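Local coordinates for carbohydrate kinase, pfkB family (Enterococcus faecalis, PDB 3KTN), which probably phosphorylates a sugar acid such as 2-keto-3-deoxygluconate, as a putative kinase of the PfkB (ribokinase-like) carbohydrate kinase family, at residues A[20-25]-A[91-96]; A[52-57]-A[121-126]. All coordinates share one frame; numbering follows the deposited sequence.

Contact 1: A[20-25]-A[91-96]; sequences YLMLEQ and FAEMGY
Tyr96 turns the edge of its ring onto the face of Tyr20 in a T-shaped stack: the ring centroids lie 5.0 Å apart, the planes meet at 80°, and Tyr96 CD1 stands over the middle of the Tyr20 ring. Tyr96 reaches this place because its CG is anti to the backbone N (chi1 -174°). Tyr20 CD1 also lies 3.4 Å from Gly95 O, approached obliquely. The second part of the contact is polar. Glu93 sends an extended chain across Leu23 at about a right angle, and its OE2 accepts from Leu23 N at 2.8 Å. That bond is nearly straight at hydrogen, yet the donor meets the oxygen from above the carboxylate plane, 41° out of it. A water donates to the same OE2 and accepts from Glu24 N, while Glu93 OE1 forms a salt bridge with Arg61 of a third subunit, so both oxygens of this buried carboxylate are engaged. Beyond it, Leu23 CD2 packs 3.8 Å from Phe91 CD1. Between the stack and the carboxylate the backbones are joined through water, one molecule donating to Leu21 O (2.8 Å) and accepting from Met94 N (3.0 Å). The arrangement fastens the loop between strands 12-16 and 28-34 to strand 88-93 of the four-stranded sheet, consistent with the small lid of ribokinase-like kinases, which here also meets other subunits.

Contact 2: A[52-57]-A[121-126]; sequences ALITKL and YDFEAF
The contact belongs to the packing around the nine-stranded sheet of the ribokinase-like fold, where strand 50-57 meets the start of helix 123-127 through an aliphatic-aromatic interface with no direct hydrogen bond between the two segments. Ile54 lies at its centre. CG2, anti to the backbone N, approaches Tyr121 CD1 at 3.6 Å and also touches the Phe126 ring, whereas CD1 runs out to Phe126 CD2 at 3.9 Å; these ring approaches are oblique. Two residues on, Lys56 slides past Tyr121 in the opposite direction. A bend at chi2 (-65°) turns the chain along the ring, and CE lies over its face, offset toward the rim, 3.9 Å from the centroid and 25° off the normal, a CH-pi contact. NZ follows at 4.5 Å from the Tyr121 centroid, an off-centre cation-pi contact, and also donates to Asp120 O. At the far end of the ring, Tyr121 OH lies 3.4 Å from Lys56 CG and is hydrogen-bonded to Ser116. The helix start is fixed separately: Asp122 is the N-cap, its OD1 accepting from Ala125 N at 2.9 Å, and the backbone O of Asp122 sits over the centre of the Phe126 ring. Around this interface, Phe8 meets Tyr121 edge-to-face and Trp79 meets the Phe126 ring, while strand 50-57 runs between its parallel neighbours 4-8 and 80-82, with helices 36-46 and 61-72 packing against Leu53.

Overall arrangement
Both contacts are largely buried, but they lie in different sheets of the fold, their centres 35 Å apart. Contact 1, about 24 Å from the chain centre, ties a loop to a strand of the four-stranded sheet; contact 2, about 18 Å from it, joins a strand next to the outermost one of the nine-stranded sheet to a helix start. Their segments alternate along the chain. Contact 1 is partly polar and hydrated, Met94 places it near the magnesium-binding Ile276, and two other subunits within reach probably contribute to its burial. Contact 2 is touched by no other chain, lies away from that site, and depends on apolar and cation-pi packing. The segments bury 412 Å² in contact 1 and 272 Å² in contact 2.

Contact 1: A[20-25]-A[91-96]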
loop_
_atom_site.group_PDB
_atom_site.type_symbol
_atom_site.label_atom_id
_atom_site.label_comp_id
_atom_site.label_asym_id
_atom_site.label_seq_id
_atom_site.Cartn_x
_atom_site.Cartn_y
_atom_site.Cartn_z
ATOM N N TYR A 20 -0.021 13.225 -2.014
ATOM C CA TYR A 20 0.347 14.581 -1.581
ATOM C C TYR A 20 0.257 14.660 -0.060
ATOM O O TYR A 20 0.038 15.732 0.507
ATOM C CB TYR A 20 -0.604 15.617 -2.194
ATOM C CG TYR A 20 -0.700 15.542 -3.702
ATOM C CD1 TYR A 20 0.254 16.156 -4.518
ATOM C CD2 TYR A 20 -1.735 14.829 -4.312
ATOM C CE1 TYR A 20 0.173 16.063 -5.915
ATOM C CE2 TYR A 20 -1.818 14.727 -5.702
ATOM C CZ TYR A 20 -0.865 15.346 -6.491
ATOM O OH TYR A 20 -0.948 15.242 -7.852
ATOM N N LEU A 21 0.433 13.515 0.586
ATOM C CA LEU A 21 0.349 13.422 2.040
ATOM C C LEU A 21 1.532 14.046 2.781
ATOM O O LEU A 21 2.643 14.150 2.250
ATOM C CB LEU A 21 0.194 11.949 2.450
ATOM C CG LEU A 21 -1.062 11.270 1.905
ATOM C CD1 LEU A 21 -0.993 9.768 2.161
ATOM C CD2 LEU A 21 -2.293 11.876 2.578
HETATM N N MSE A 22 1.285 14.462 4.018
HETATM C CA MSE A 22 2.327 15.073 4.839
HETATM C C MSE A 22 2.851 14.047 5.830
HETATM O O MSE A 22 2.203 13.021 6.065
HETATM C CB MSE A 22 1.761 16.280 5.597
HETATM C CG MSE A 22 1.190 17.365 4.697
HETATM SE SE MSE A 22 0.375 18.837 5.693
HETATM C CE MSE A 22 -1.415 18.161 5.804
ATOM N N LEU A 23 4.020 14.323 6.402
ATOM C CA LEU A 23 4.624 13.434 7.388
ATOM C C LEU A 23 3.692 13.191 8.564
ATOM O O LEU A 23 3.615 12.079 9.066
ATOM C CB LEU A 23 5.946 14.012 7.902
ATOM C CG LEU A 23 7.110 13.851 6.928
ATOM C CD1 LEU A 23 8.322 14.625 7.430
ATOM C CD2 LEU A 23 7.417 12.359 6.772
ATOM N N GLU A 24 2.980 14.228 8.996
ATOM C CA GLU A 24 2.063 14.087 10.118
ATOM C C GLU A 24 0.776 13.333 9.781
ATOM O O GLU A 24 -0.025 13.059 10.667
ATOM C CB GLU A 24 1.717 15.467 10.706
ATOM C CG GLU A 24 2.753 15.955 11.734
ATOM C CD GLU A 24 2.434 17.331 12.335
ATOM O OE1 GLU A 24 1.309 17.519 12.848
ATOM O OE2 GLU A 24 3.315 18.219 12.304
ATOM N N GLN A 25 0.575 12.988 8.511
ATOM C CA GLN A 25 -0.641 12.280 8.127
ATOM C C GLN A 25 -0.467 10.780 7.949
ATOM O O GLN A 25 -1.439 10.033 8.038
ATOM C CB GLN A 25 -1.203 12.842 6.821
ATOM C CG GLN A 25 -1.736 14.254 6.895
ATOM C CD GLN A 25 -2.227 14.740 5.544
ATOM O OE1 GLN A 25 -1.433 15.028 4.651
ATOM N NE2 GLN A 25 -3.542 14.817 5.385
ATOM N N PHE A 91 13.655 14.380 3.585
ATOM C CA PHE A 91 12.257 14.029 3.442
ATOM C C PHE A 91 11.667 15.031 2.469
ATOM O O PHE A 91 12.053 16.205 2.470
ATOM C CB PHE A 91 11.547 14.129 4.787
ATOM C CG PHE A 91 11.934 13.047 5.748
ATOM C CD1 PHE A 91 11.132 11.914 5.907
ATOM C CD2 PHE A 91 13.134 13.124 6.453
ATOM C CE1 PHE A 91 11.520 10.875 6.749
ATOM C CE2 PHE A 91 13.529 12.084 7.296
ATOM C CZ PHE A 91 12.718 10.958 7.441
ATOM N N ALA A 92 10.760 14.568 1.618
ATOM C CA ALA A 92 10.118 15.454 0.660
ATOM C C ALA A 92 8.610 15.255 0.720
ATOM O O ALA A 92 8.094 14.208 0.332
ATOM C CB ALA A 92 10.643 15.172 -0.744
ATOM N N GLU A 93 7.907 16.260 1.225
ATOM C CA GLU A 93 6.449 16.206 1.324
ATOM C C GLU A 93 5.935 16.990 0.126
ATOM O O GLU A 93 6.090 18.206 0.067
ATOM C CB GLU A 93 5.991 16.856 2.634
ATOM C CG GLU A 93 6.389 16.076 3.883
ATOM C CD GLU A 93 6.189 16.879 5.161
ATOM O OE1 GLU A 93 7.126 17.614 5.543
ATOM O OE2 GLU A 93 5.099 16.787 5.776
HETATM N N MSE A 94 5.331 16.288 -0.830
HETATM C CA MSE A 94 4.851 16.917 -2.059
HETATM C C MSE A 94 3.715 17.916 -1.873
HETATM O O MSE A 94 2.693 17.613 -1.260
HETATM C CB MSE A 94 4.439 15.842 -3.069
HETATM C CG MSE A 94 5.524 14.796 -3.320
HETATM SE SE MSE A 94 7.263 15.583 -3.754
HETATM C CE MSE A 94 7.963 15.803 -2.031
ATOM N N GLY A 95 3.921 19.116 -2.411
ATOM C CA GLY A 95 2.924 20.162 -2.331
ATOM C C GLY A 95 1.895 20.027 -3.443
ATOM O O GLY A 95 1.953 19.110 -4.271
ATOM N N TYR A 96 0.954 20.960 -3.466
ATOM C CA TYR A 96 -0.119 20.963 -4.447
ATOM C C TYR A 96 -0.639 22.393 -4.511
ATOM O O TYR A 96 -0.815 23.034 -3.477
ATOM C CB TYR A 96 -1.240 20.039 -3.971
ATOM C CG TYR A 96 -2.361 19.847 -4.962
ATOM C CD1 TYR A 96 -2.375 18.751 -5.821
ATOM C CD2 TYR A 96 -3.420 20.752 -5.029
ATOM C CE1 TYR A 96 -3.423 18.553 -6.721
ATOM C CE2 TYR A 96 -4.470 20.567 -5.924
ATOM C CZ TYR A 96 -4.465 19.463 -6.764
ATOM O OH TYR A 96 -5.506 19.256 -7.637
HETATM O O HOH W 1 2.776 17.107 1.426
HETATM O O HOH W 2 4.073 13.697 -0.093
HETATM O O HOH W 3 4.072 16.873 8.236
#

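Contact 2: A[52-57]-A[121-126]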
loop_
_atom_site.group_PDB
_atom_site.type_symbol
_atom_site.label_atom_id
_atom_site.label_comp_id
_atom_site.label_asym_id
_atom_site.label_seq_id
_atom_site.Cartn_x
_atom_site.Cartn_y
_atom_site.Cartn_z
ATOM N N ALA A 52 29.404 6.225 -14.897
ATOM C CA ALA A 52 29.949 5.650 -13.683
ATOM C C ALA A 52 30.018 6.727 -12.612
ATOM O O ALA A 52 30.428 7.859 -12.881
ATOM C CB ALA A 52 31.338 5.078 -13.948
ATOM N N LEU A 53 29.617 6.376 -11.396
ATOM C CA LEU A 53 29.634 7.325 -10.298
ATOM C C LEU A 53 30.830 7.099 -9.388
ATOM O O LEU A 53 31.101 5.972 -8.975
ATOM C CB LEU A 53 28.346 7.210 -9.474
ATOM C CG LEU A 53 28.216 8.153 -8.279
ATOM C CD1 LEU A 53 28.180 9.595 -8.778
ATOM C CD2 LEU A 53 26.941 7.832 -7.502
ATOM N N ILE A 54 31.543 8.176 -9.082
ATOM C CA ILE A 54 32.689 8.100 -8.193
ATOM C C ILE A 54 32.223 8.667 -6.861
ATOM O O ILE A 54 31.917 9.852 -6.761
ATOM C CB ILE A 54 33.875 8.944 -8.719
ATOM C CG1 ILE A 54 34.237 8.498 -10.135
ATOM C CG2 ILE A 54 35.071 8.787 -7.791
ATOM C CD1 ILE A 54 35.289 9.367 -10.810
ATOM N N THR A 55 32.164 7.819 -5.841
ATOM C CA THR A 55 31.708 8.246 -4.528
ATOM C C THR A 55 31.970 7.110 -3.547
ATOM O O THR A 55 32.609 6.120 -3.895
ATOM C CB THR A 55 30.186 8.536 -4.558
ATOM O OG1 THR A 55 29.777 9.173 -3.339
ATOM C CG2 THR A 55 29.419 7.234 -4.719
ATOM N N LYS A 56 31.474 7.257 -2.324
ATOM C CA LYS A 56 31.621 6.218 -1.308
ATOM C C LYS A 56 30.260 5.907 -0.699
ATOM O O LYS A 56 29.390 6.779 -0.611
ATOM C CB LYS A 56 32.550 6.663 -0.168
ATOM C CG LYS A 56 33.978 7.016 -0.571
ATOM C CD LYS A 56 34.752 5.818 -1.099
ATOM C CE LYS A 56 36.199 6.214 -1.423
ATOM N NZ LYS A 56 36.906 5.180 -2.226
ATOM N N LEU A 57 30.087 4.659 -0.283
ATOM C CA LEU A 57 28.869 4.215 0.383
ATOM C C LEU A 57 29.321 3.300 1.508
ATOM O O LEU A 57 30.296 2.561 1.357
ATOM C CB LEU A 57 27.939 3.466 -0.582
ATOM C CG LEU A 57 27.145 4.357 -1.545
ATOM C CD1 LEU A 57 26.293 3.500 -2.482
ATOM C CD2 LEU A 57 26.267 5.294 -0.746
ATOM N N TYR A 121 40.460 8.007 -3.266
ATOM C CA TYR A 121 40.059 7.769 -4.651
ATOM C C TYR A 121 41.234 7.627 -5.611
ATOM O O TYR A 121 42.184 8.407 -5.561
ATOM C CB TYR A 121 39.179 8.917 -5.148
ATOM C CG TYR A 121 37.911 9.156 -4.354
ATOM C CD1 TYR A 121 36.741 8.435 -4.620
ATOM C CD2 TYR A 121 37.872 10.131 -3.361
ATOM C CE1 TYR A 121 35.559 8.693 -3.908
ATOM C CE2 TYR A 121 36.712 10.394 -2.651
ATOM C CZ TYR A 121 35.559 9.678 -2.925
ATOM O OH TYR A 121 34.420 9.970 -2.211
ATOM N N ASP A 122 41.155 6.645 -6.503
ATOM C CA ASP A 122 42.211 6.444 -7.485
ATOM C C ASP A 122 41.819 7.199 -8.746
ATOM O O ASP A 122 41.519 6.592 -9.773
ATOM C CB ASP A 122 42.371 4.960 -7.812
ATOM C CG ASP A 122 43.663 4.666 -8.561
ATOM O OD1 ASP A 122 44.026 5.452 -9.464
ATOM O OD2 ASP A 122 44.311 3.644 -8.249
ATOM N N PHE A 123 41.828 8.527 -8.664
ATOM C CA PHE A 123 41.449 9.371 -9.794
ATOM C C PHE A 123 42.229 9.079 -11.069
ATOM O O PHE A 123 41.672 9.132 -12.168
ATOM C CB PHE A 123 41.597 10.851 -9.431
ATOM C CG PHE A 123 40.641 11.315 -8.361
ATOM C CD1 PHE A 123 39.283 11.017 -8.443
ATOM C CD2 PHE A 123 41.094 12.071 -7.286
ATOM C CE1 PHE A 123 38.391 11.465 -7.468
ATOM C CE2 PHE A 123 40.211 12.526 -6.306
ATOM C CZ PHE A 123 38.856 12.222 -6.398
ATOM N N GLU A 124 43.515 8.777 -10.921
ATOM C CA GLU A 124 44.367 8.469 -12.066
ATOM C C GLU A 124 43.755 7.331 -12.877
ATOM O O GLU A 124 43.567 7.444 -14.089
ATOM C CB GLU A 124 45.761 8.051 -11.588
ATOM C CG GLU A 124 46.519 9.109 -10.805
ATOM C CD GLU A 124 47.370 9.996 -11.692
ATOM O OE1 GLU A 124 48.204 9.453 -12.450
ATOM O OE2 GLU A 124 47.213 11.232 -11.630
ATOM N N ALA A 125 43.446 6.232 -12.195
ATOM C CA ALA A 125 42.865 5.060 -12.839
ATOM C C ALA A 125 41.496 5.328 -13.458
ATOM O O ALA A 125 41.179 4.802 -14.529
ATOM C CB ALA A 125 42.763 3.920 -11.838
ATOM N N PHE A 126 40.684 6.143 -12.787
ATOM C CA PHE A 126 39.347 6.445 -13.287
ATOM C C PHE A 126 39.402 7.301 -14.539
ATOM O O PHE A 126 38.792 6.965 -15.558
ATOM C CB PHE A 126 38.514 7.172 -12.226
ATOM C CG PHE A 126 38.515 6.498 -10.885
ATOM C CD1 PHE A 126 38.693 5.121 -10.775
ATOM C CD2 PHE A 126 38.319 7.242 -9.726
ATOM C CE1 PHE A 126 38.674 4.494 -9.530
ATOM C CE2 PHE A 126 38.296 6.624 -8.475
ATOM C CZ PHE A 126 38.476 5.246 -8.378
#